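Alcohol dehydrogenase (Thermus thermophilus, PDB 2EIH) probably catalyses the NAD-dependent interconversion of alcohols and carbonyl compounds, as a zinc-binding oxidoreductase of the medium-chain dehydrogenase family. Local coordinates at residues Val4-Arg9 / Leu55-Val60; Pro134-Leu139 / Pro299-Val304. One frame throughout, in Å; residues are numbered along the deposited sequence.

Interaction 1 of 2, residues Val4-Arg9 / Leu55-Val60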
ATOM      1  N   VAL A   4      22.665  38.722  -0.366  1.00 27.51           N
ATOM      2  CA  VAL A   4      21.639  39.496  -1.028  1.00 27.39           C
ATOM      3  C   VAL A   4      20.498  39.508  -0.033  1.00 28.84           C
ATOM      4  O   VAL A   4      19.846  38.492   0.192  1.00 28.93           O
ATOM      5  CB  VAL A   4      21.169  38.837  -2.322  1.00 26.24           C
ATOM      6  CG1 VAL A   4      19.875  39.485  -2.786  1.00 26.25           C
ATOM      7  CG2 VAL A   4      22.243  38.968  -3.379  1.00 25.76           C
ATOM      8  N   VAL A   5      20.292  40.664   0.581  1.00 31.73           N
ATOM      9  CA  VAL A   5      19.241  40.833   1.562  1.00 33.34           C
ATOM     10  C   VAL A   5      17.989  41.375   0.902  1.00 35.56           C
ATOM     11  O   VAL A   5      18.016  41.865  -0.231  1.00 34.74           O
ATOM     12  CB  VAL A   5      19.666  41.794   2.696  1.00 34.03           C
ATOM     13  CG1 VAL A   5      20.697  41.119   3.593  1.00 34.36           C
ATOM     14  CG2 VAL A   5      20.240  43.077   2.107  1.00 33.51           C
ATOM     15  N   MET A   6      16.895  41.287   1.646  1.00 37.95           N
ATOM     16  CA  MET A   6      15.585  41.725   1.205  1.00 40.37           C
ATOM     17  C   MET A   6      15.187  42.906   2.079  1.00 44.03           C
ATOM     18  O   MET A   6      14.545  42.726   3.115  1.00 45.50           O
ATOM     19  CB  MET A   6      14.615  40.578   1.412  1.00 38.60           C
ATOM     20  CG  MET A   6      13.362  40.641   0.614  1.00 36.43           C
ATOM     21  SD  MET A   6      12.482  39.155   1.010  1.00 35.29           S
ATOM     22  CE  MET A   6      10.908  39.832   1.436  1.00 34.79           C
ATOM     23  N   ARG A   7      15.585  44.106   1.662  1.00 46.61           N
ATOM     24  CA  ARG A   7      15.280  45.327   2.401  1.00 49.11           C
ATOM     25  C   ARG A   7      13.795  45.485   2.693  1.00 49.47           C
ATOM     26  O   ARG A   7      13.403  45.826   3.809  1.00 48.79           O
ATOM     27  CB  ARG A   7      15.770  46.559   1.627  1.00 51.28           C
ATOM     28  CG  ARG A   7      17.284  46.761   1.655  1.00 53.50           C
ATOM     29  CD  ARG A   7      17.813  46.797   3.089  1.00 52.52           C
ATOM     30  NE  ARG A   7      19.270  46.839   3.136  1.00 52.31           N
ATOM     31  CZ  ARG A   7      19.993  46.591   4.224  1.00 52.71           C
ATOM     32  NH1 ARG A   7      19.396  46.280   5.368  1.00 51.98           N
ATOM     33  NH2 ARG A   7      21.320  46.652   4.166  1.00 53.07           N
ATOM     34  N   ALA A   8      12.978  45.241   1.674  1.00 49.94           N
ATOM     35  CA  ALA A   8      11.534  45.361   1.791  1.00 49.46           C
ATOM     36  C   ALA A   8      10.873  44.468   0.754  1.00 50.16           C
ATOM     37  O   ALA A   8      11.537  43.934  -0.139  1.00 51.38           O
ATOM     38  CB  ALA A   8      11.117  46.804   1.576  1.00 49.90           C
ATOM     39  N   ARG A   9       9.559  44.320   0.872  1.00 49.89           N
ATOM     40  CA  ARG A   9       8.787  43.491  -0.048  1.00 49.00           C
ATOM     41  C   ARG A   9       8.356  44.278  -1.282  1.00 48.24           C
ATOM     42  O   ARG A   9       7.948  45.434  -1.191  1.00 48.92           O
ATOM     43  CB  ARG A   9       7.563  42.929   0.678  1.00 48.85           C
ATOM     44  CG  ARG A   9       7.930  42.155   1.938  1.00 50.55           C
ATOM     45  CD  ARG A   9       6.746  41.413   2.538  1.00 51.72           C
ATOM     46  NE  ARG A   9       7.145  40.592   3.678  1.00 53.50           N
ATOM     47  CZ  ARG A   9       7.503  41.079   4.864  1.00 55.86           C
ATOM     48  NH1 ARG A   9       7.856  40.256   5.845  1.00 56.84           N
ATOM     49  NH2 ARG A   9       7.494  42.388   5.080  1.00 55.75           N
ATOM     50  N   LEU A  55       7.544  38.504   8.496  1.00 61.12           N
ATOM     51  CA  LEU A  55       8.927  38.085   8.336  1.00 58.24           C
ATOM     52  C   LEU A  55       9.886  39.242   8.629  1.00 56.58           C
ATOM     53  O   LEU A  55       9.811  40.299   7.998  1.00 57.46           O
ATOM     54  CB  LEU A  55       9.143  37.601   6.903  1.00 58.24           C
ATOM     55  CG  LEU A  55      10.597  37.335   6.515  1.00 59.49           C
ATOM     56  CD1 LEU A  55      11.053  36.019   7.122  1.00 59.34           C
ATOM     57  CD2 LEU A  55      10.728  37.297   5.000  1.00 59.91           C
ATOM     58  N   PRO A  56      10.809  39.054   9.583  1.00 53.95           N
ATOM     59  CA  PRO A  56      11.765  40.110   9.922  1.00 51.82           C
ATOM     60  C   PRO A  56      12.657  40.469   8.737  1.00 49.59           C
ATOM     61  O   PRO A  56      12.919  39.637   7.879  1.00 47.82           O
ATOM     62  CB  PRO A  56      12.553  39.495  11.078  1.00 52.38           C
ATOM     63  CG  PRO A  56      12.570  38.041  10.718  1.00 54.02           C
ATOM     64  CD  PRO A  56      11.132  37.808  10.301  1.00 53.82           C
ATOM     65  N   LEU A  57      13.115  41.714   8.695  1.00 47.81           N
ATOM     66  CA  LEU A  57      13.984  42.172   7.623  1.00 46.99           C
ATOM     67  C   LEU A  57      15.240  42.770   8.255  1.00 45.73           C
ATOM     68  O   LEU A  57      15.190  43.258   9.381  1.00 46.93           O
ATOM     69  CB  LEU A  57      13.263  43.210   6.764  1.00 47.67           C
ATOM     70  CG  LEU A  57      11.875  42.808   6.245  1.00 49.82           C
ATOM     71  CD1 LEU A  57      11.309  43.927   5.375  1.00 49.64           C
ATOM     72  CD2 LEU A  57      11.958  41.510   5.439  1.00 49.80           C
ATOM     73  N   PRO A  58      16.384  42.740   7.539  1.00 43.67           N
ATOM     74  CA  PRO A  58      16.515  42.151   6.202  1.00 41.06           C
ATOM     75  C   PRO A  58      16.435  40.625   6.209  1.00 36.64           C
ATOM     76  O   PRO A  58      16.730  39.984   7.213  1.00 35.57           O
ATOM     77  CB  PRO A  58      17.877  42.667   5.745  1.00 41.77           C
ATOM     78  CG  PRO A  58      18.658  42.667   7.010  1.00 43.25           C
ATOM     79  CD  PRO A  58      17.677  43.282   7.998  1.00 42.37           C
ATOM     80  N   HIS A  59      16.043  40.050   5.076  1.00 34.36           N
ATOM     81  CA  HIS A  59      15.922  38.606   4.943  1.00 31.60           C
ATOM     82  C   HIS A  59      16.741  38.065   3.777  1.00 30.08           C
ATOM     83  O   HIS A  59      16.803  38.673   2.709  1.00 28.48           O
ATOM     84  CB  HIS A  59      14.454  38.217   4.753  1.00 29.77           C
ATOM     85  CG  HIS A  59      14.244  36.757   4.533  1.00 30.67           C
ATOM     86  ND1 HIS A  59      14.622  35.806   5.461  1.00 31.65           N
ATOM     87  CD2 HIS A  59      13.704  36.077   3.496  1.00 30.58           C
ATOM     88  CE1 HIS A  59      14.319  34.603   4.998  1.00 30.95           C
ATOM     89  NE2 HIS A  59      13.762  34.741   3.809  1.00 31.06           N
ATOM     90  N   VAL A  60      17.368  36.914   3.993  1.00 29.70           N
ATOM     91  CA  VAL A  60      18.158  36.272   2.956  1.00 26.78           C
ATOM     92  C   VAL A  60      17.348  35.124   2.375  1.00 26.46           C
ATOM     93  O   VAL A  60      17.047  34.157   3.065  1.00 25.99           O
ATOM     94  CB  VAL A  60      19.474  35.702   3.511  1.00 26.30           C
ATOM     95  CG1 VAL A  60      20.291  35.066   2.376  1.00 24.29           C
ATOM     96  CG2 VAL A  60      20.269  36.806   4.174  1.00 25.62           C
TER
HETATM   97  O   HOH W   1      17.430  37.831   0.057  1.00 16.74           O

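Interaction 2 of 2, residues Pro134-Leu139 / Pro299-Val304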
ATOM      1  N   PRO A 134      25.861  14.642   0.851  1.00 30.82           N
ATOM      2  CA  PRO A 134      27.094  14.722   0.062  1.00 28.93           C
ATOM      3  C   PRO A 134      26.780  15.072  -1.379  1.00 28.18           C
ATOM      4  O   PRO A 134      25.841  14.530  -1.972  1.00 26.67           O
ATOM      5  CB  PRO A 134      27.679  13.320   0.196  1.00 29.44           C
ATOM      6  CG  PRO A 134      26.442  12.475   0.233  1.00 31.97           C
ATOM      7  CD  PRO A 134      25.558  13.244   1.200  1.00 30.74           C
ATOM      8  N   LYS A 135      27.547  16.009  -1.922  1.00 27.46           N
ATOM      9  CA  LYS A 135      27.365  16.435  -3.293  1.00 25.95           C
ATOM     10  C   LYS A 135      27.977  15.419  -4.232  1.00 27.93           C
ATOM     11  O   LYS A 135      29.135  15.023  -4.070  1.00 29.41           O
ATOM     12  CB  LYS A 135      28.045  17.784  -3.546  1.00 22.44           C
ATOM     13  CG  LYS A 135      28.244  18.104  -5.024  1.00 21.27           C
ATOM     14  CD  LYS A 135      29.295  19.190  -5.224  1.00 21.52           C
ATOM     15  CE  LYS A 135      29.717  19.321  -6.687  1.00 16.44           C
ATOM     16  NZ  LYS A 135      30.389  18.089  -7.174  1.00 21.63           N
ATOM     17  N   PRO A 136      27.203  14.972  -5.229  1.00 28.44           N
ATOM     18  CA  PRO A 136      27.730  13.999  -6.193  1.00 29.77           C
ATOM     19  C   PRO A 136      28.996  14.594  -6.845  1.00 30.73           C
ATOM     20  O   PRO A 136      29.009  15.767  -7.217  1.00 30.63           O
ATOM     21  CB  PRO A 136      26.567  13.823  -7.178  1.00 27.49           C
ATOM     22  CG  PRO A 136      25.811  15.129  -7.058  1.00 29.13           C
ATOM     23  CD  PRO A 136      25.847  15.418  -5.595  1.00 26.57           C
ATOM     24  N   LYS A 137      30.051  13.796  -6.967  1.00 30.90           N
ATOM     25  CA  LYS A 137      31.292  14.291  -7.544  1.00 33.69           C
ATOM     26  C   LYS A 137      31.296  14.447  -9.055  1.00 32.77           C
ATOM     27  O   LYS A 137      32.184  15.084  -9.619  1.00 32.86           O
ATOM     28  CB  LYS A 137      32.480  13.412  -7.120  1.00 36.55           C
ATOM     29  CG  LYS A 137      32.783  13.458  -5.627  1.00 42.07           C
ATOM     30  CD  LYS A 137      34.067  12.706  -5.280  1.00 46.75           C
ATOM     31  CE  LYS A 137      34.280  12.634  -3.767  1.00 49.14           C
ATOM     32  NZ  LYS A 137      34.316  13.990  -3.137  1.00 49.96           N
ATOM     33  N   ASN A 138      30.312  13.878  -9.729  1.00 32.54           N
ATOM     34  CA  ASN A 138      30.277  14.000 -11.181  1.00 32.83           C
ATOM     35  C   ASN A 138      29.572  15.290 -11.627  1.00 31.98           C
ATOM     36  O   ASN A 138      29.424  15.525 -12.828  1.00 32.43           O
ATOM     37  CB  ASN A 138      29.570  12.786 -11.808  1.00 34.92           C
ATOM     38  CG  ASN A 138      28.105  12.670 -11.382  1.00 38.34           C
ATOM     39  OD1 ASN A 138      27.232  12.311 -12.185  1.00 37.78           O
ATOM     40  ND2 ASN A 138      27.835  12.960 -10.111  1.00 38.90           N
ATOM     41  N   LEU A 139      29.153  16.124 -10.669  1.00 28.74           N
ATOM     42  CA  LEU A 139      28.449  17.373 -10.986  1.00 26.46           C
ATOM     43  C   LEU A 139      29.163  18.663 -10.620  1.00 25.77           C
ATOM     44  O   LEU A 139      30.013  18.685  -9.724  1.00 27.33           O
ATOM     45  CB  LEU A 139      27.083  17.410 -10.303  1.00 26.03           C
ATOM     46  CG  LEU A 139      25.989  16.412 -10.683  1.00 26.19           C
ATOM     47  CD1 LEU A 139      24.731  16.834  -9.955  1.00 27.27           C
ATOM     48  CD2 LEU A 139      25.763  16.392 -12.189  1.00 25.48           C
ATOM     49  N   PRO A 299      18.010   8.579  -2.358  1.00 27.85           N
ATOM     50  CA  PRO A 299      17.949   7.819  -3.610  1.00 27.19           C
ATOM     51  C   PRO A 299      18.164   8.742  -4.825  1.00 26.96           C
ATOM     52  O   PRO A 299      18.832   8.369  -5.787  1.00 28.12           O
ATOM     53  CB  PRO A 299      16.544   7.212  -3.583  1.00 26.62           C
ATOM     54  CG  PRO A 299      15.762   8.177  -2.772  1.00 25.17           C
ATOM     55  CD  PRO A 299      16.725   8.503  -1.643  1.00 27.17           C
ATOM     56  N   ILE A 300      17.602   9.945  -4.770  1.00 25.11           N
ATOM     57  CA  ILE A 300      17.740  10.901  -5.865  1.00 21.23           C
ATOM     58  C   ILE A 300      19.202  11.145  -6.234  1.00 20.99           C
ATOM     59  O   ILE A 300      19.590  10.930  -7.377  1.00 21.09           O
ATOM     60  CB  ILE A 300      17.051  12.235  -5.511  1.00 18.33           C
ATOM     61  CG1 ILE A 300      15.538  12.033  -5.486  1.00 16.55           C
ATOM     62  CG2 ILE A 300      17.419  13.314  -6.515  1.00 19.47           C
ATOM     63  CD1 ILE A 300      14.736  13.271  -5.014  1.00 12.42           C
ATOM     64  N   LEU A 301      20.008  11.566  -5.263  1.00 21.49           N
ATOM     65  CA  LEU A 301      21.424  11.837  -5.487  1.00 22.41           C
ATOM     66  C   LEU A 301      22.173  10.598  -5.988  1.00 24.35           C
ATOM     67  O   LEU A 301      23.109  10.695  -6.779  1.00 26.80           O
ATOM     68  CB  LEU A 301      22.047  12.416  -4.199  1.00 20.31           C
ATOM     69  CG  LEU A 301      21.508  13.802  -3.750  1.00 21.81           C
ATOM     70  CD1 LEU A 301      21.993  14.174  -2.353  1.00 20.54           C
ATOM     71  CD2 LEU A 301      21.954  14.855  -4.745  1.00 17.73           C
ATOM     72  N   ARG A 302      21.742   9.429  -5.538  1.00 26.61           N
ATOM     73  CA  ARG A 302      22.339   8.162  -5.970  1.00 27.40           C
ATOM     74  C   ARG A 302      22.103   7.999  -7.481  1.00 26.58           C
ATOM     75  O   ARG A 302      23.029   7.728  -8.223  1.00 26.67           O
ATOM     76  CB  ARG A 302      21.693   6.996  -5.197  1.00 29.13           C
ATOM     77  CG  ARG A 302      22.677   5.976  -4.624  1.00 32.60           C
ATOM     78  CD  ARG A 302      22.281   5.558  -3.210  1.00 32.02           C
ATOM     79  NE  ARG A 302      20.881   5.132  -3.125  1.00 34.09           N
ATOM     80  CZ  ARG A 302      20.117   5.336  -2.054  1.00 36.40           C
ATOM     81  NH1 ARG A 302      20.620   5.958  -0.997  1.00 36.75           N
ATOM     82  NH2 ARG A 302      18.857   4.913  -2.020  1.00 37.65           N
ATOM     83  N   PHE A 303      20.857   8.167  -7.921  1.00 27.40           N
ATOM     84  CA  PHE A 303      20.520   8.067  -9.343  1.00 27.17           C
ATOM     85  C   PHE A 303      21.254   9.147 -10.143  1.00 26.89           C
ATOM     86  O   PHE A 303      21.612   8.935 -11.307  1.00 26.22           O
ATOM     87  CB  PHE A 303      19.002   8.206  -9.576  1.00 23.89           C
ATOM     88  CG  PHE A 303      18.201   7.029  -9.088  1.00 25.75           C
ATOM     89  CD1 PHE A 303      17.251   7.185  -8.079  1.00 26.06           C
ATOM     90  CD2 PHE A 303      18.433   5.751  -9.600  1.00 25.82           C
ATOM     91  CE1 PHE A 303      16.548   6.084  -7.579  1.00 24.18           C
ATOM     92  CE2 PHE A 303      17.731   4.640  -9.103  1.00 24.29           C
ATOM     93  CZ  PHE A 303      16.795   4.806  -8.097  1.00 24.30           C
ATOM     94  N   VAL A 304      21.471  10.308  -9.527  1.00 27.51           N
ATOM     95  CA  VAL A 304      22.175  11.393 -10.206  1.00 28.93           C
ATOM     96  C   VAL A 304      23.640  11.030 -10.439  1.00 30.83           C
ATOM     97  O   VAL A 304      24.184  11.336 -11.488  1.00 32.77           O
ATOM     98  CB  VAL A 304      22.095  12.731  -9.424  1.00 27.69           C
ATOM     99  CG1 VAL A 304      22.955  13.791 -10.111  1.00 24.92           C
ATOM    100  CG2 VAL A 304      20.660  13.207  -9.352  1.00 23.11           C
TER

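Interaction 1 of 2, residues Val4-Arg9 / Leu55-Val60
The imidazole of His59 receives the sulfur of Met6 at its edge: SD lies 5.2 Å from the centroid of the His59 ring and 88° off its normal, a sulfur-aromatic contact. One face of this ring carries CD2 of Leu55, displaced toward the rim. The Arg9 guanidinium has Leu57 CD2 over one face, while carbonyl O of Leu55 sits at its edge and accepts a hydrogen bond from Arg9 NH1 at 2.9 Å. NH1 comes in on a lone pair of that oxygen, in the carbonyl plane, while the oxygen lies 25° out of the guanidinium plane. On the Arg7 guanidinium, one face bears Val5 CG2, and Pro58 CB approaches obliquely. Met6 CG stands anti to its backbone N (chi1 -160°), and a bend at chi3 brings CE to 4.4 Å from Leu55 CD2. Leu57, just before the cis peptide of Pro58, lays CD1 3.2 Å from the carbonyl O of Arg7. Pro58 CB and Val5 CB pack side by side, 3.6 Å apart. A weak, bent hydrogen bond from Met6 N to His59 O, 2.8 Å, joins the backbones. Glu16 salt-bridges Arg7 NE, while Gly114 O accepts from His59 NE2. Strand 2-6 runs between strand 15-19 and the loosely paired 59-60 in a small antiparallel sheet at the edge of the GroES-like part, with Val46 of helix 41-48 packed against Met6, Leu55 and His59.

Interaction 2 of 2, residues Pro134-Leu139 / Pro299-Val304
Leu301 reaches from helix 297-306 toward the loop that carries Pro134 and Pro136. Its CB points at the loop but stays 5.0 Å from Pro136 CD. CG, set anti to the carbonyl carbon (chi1 -65°), carries the two methyls across the interface, where they part: CD1 approaches the carbonyl O of Pro134 at 3.9 Å, and CD2 meets Pro136 CD at 4.0 Å, with the leucine and the proline ring crossing at about a right angle. The helix follows strand 285-288, the last in the parallel Rossmann-type sheet, whereas the loop leaves strand 132-134 of the GroES-like part, placing this contact between the two halves characteristic of medium-chain dehydrogenases. Three residues on, nearly one turn of the helix, Val304 supplies the second hydrophobic patch. Its CG1 takes Leu139 CD1 at 3.5 Å and also lies near the Pro136 ring. Pro136 to Leu139 form a type I beta turn that presents both residues to the helix. On its other side Lys135 turns away, and its NZ hydrogen-bonds both Pro136 O (2.7 Å) and Leu139 O (2.6 Å), tying the first and last residues of the turn together. The same ammonium forms a salt bridge with Glu84, while Phe141 makes a cation-pi contact with the lysine.

In the fold
Interactions 1 and 2 do not touch: their centres lie 32 Å apart and their nearest atoms about 20 Å, and along the chain the first closes before the second opens. Interaction 1 joins an N-terminal strand to the chain just after helix 41-48, within 60 residues; interaction 2 brings together segments some 160 residues apart. Neither lies at the zinc ion held by Cys93, Cys96, Cys99 and Cys107. Interaction 2 has a neighbour near such a site in another subunit: Arg302, on its helix, forms a salt bridge with Glu97 of a second subunit, next in sequence to zinc ligand Cys96. No other chain of the assembly touches the segments of interaction 1.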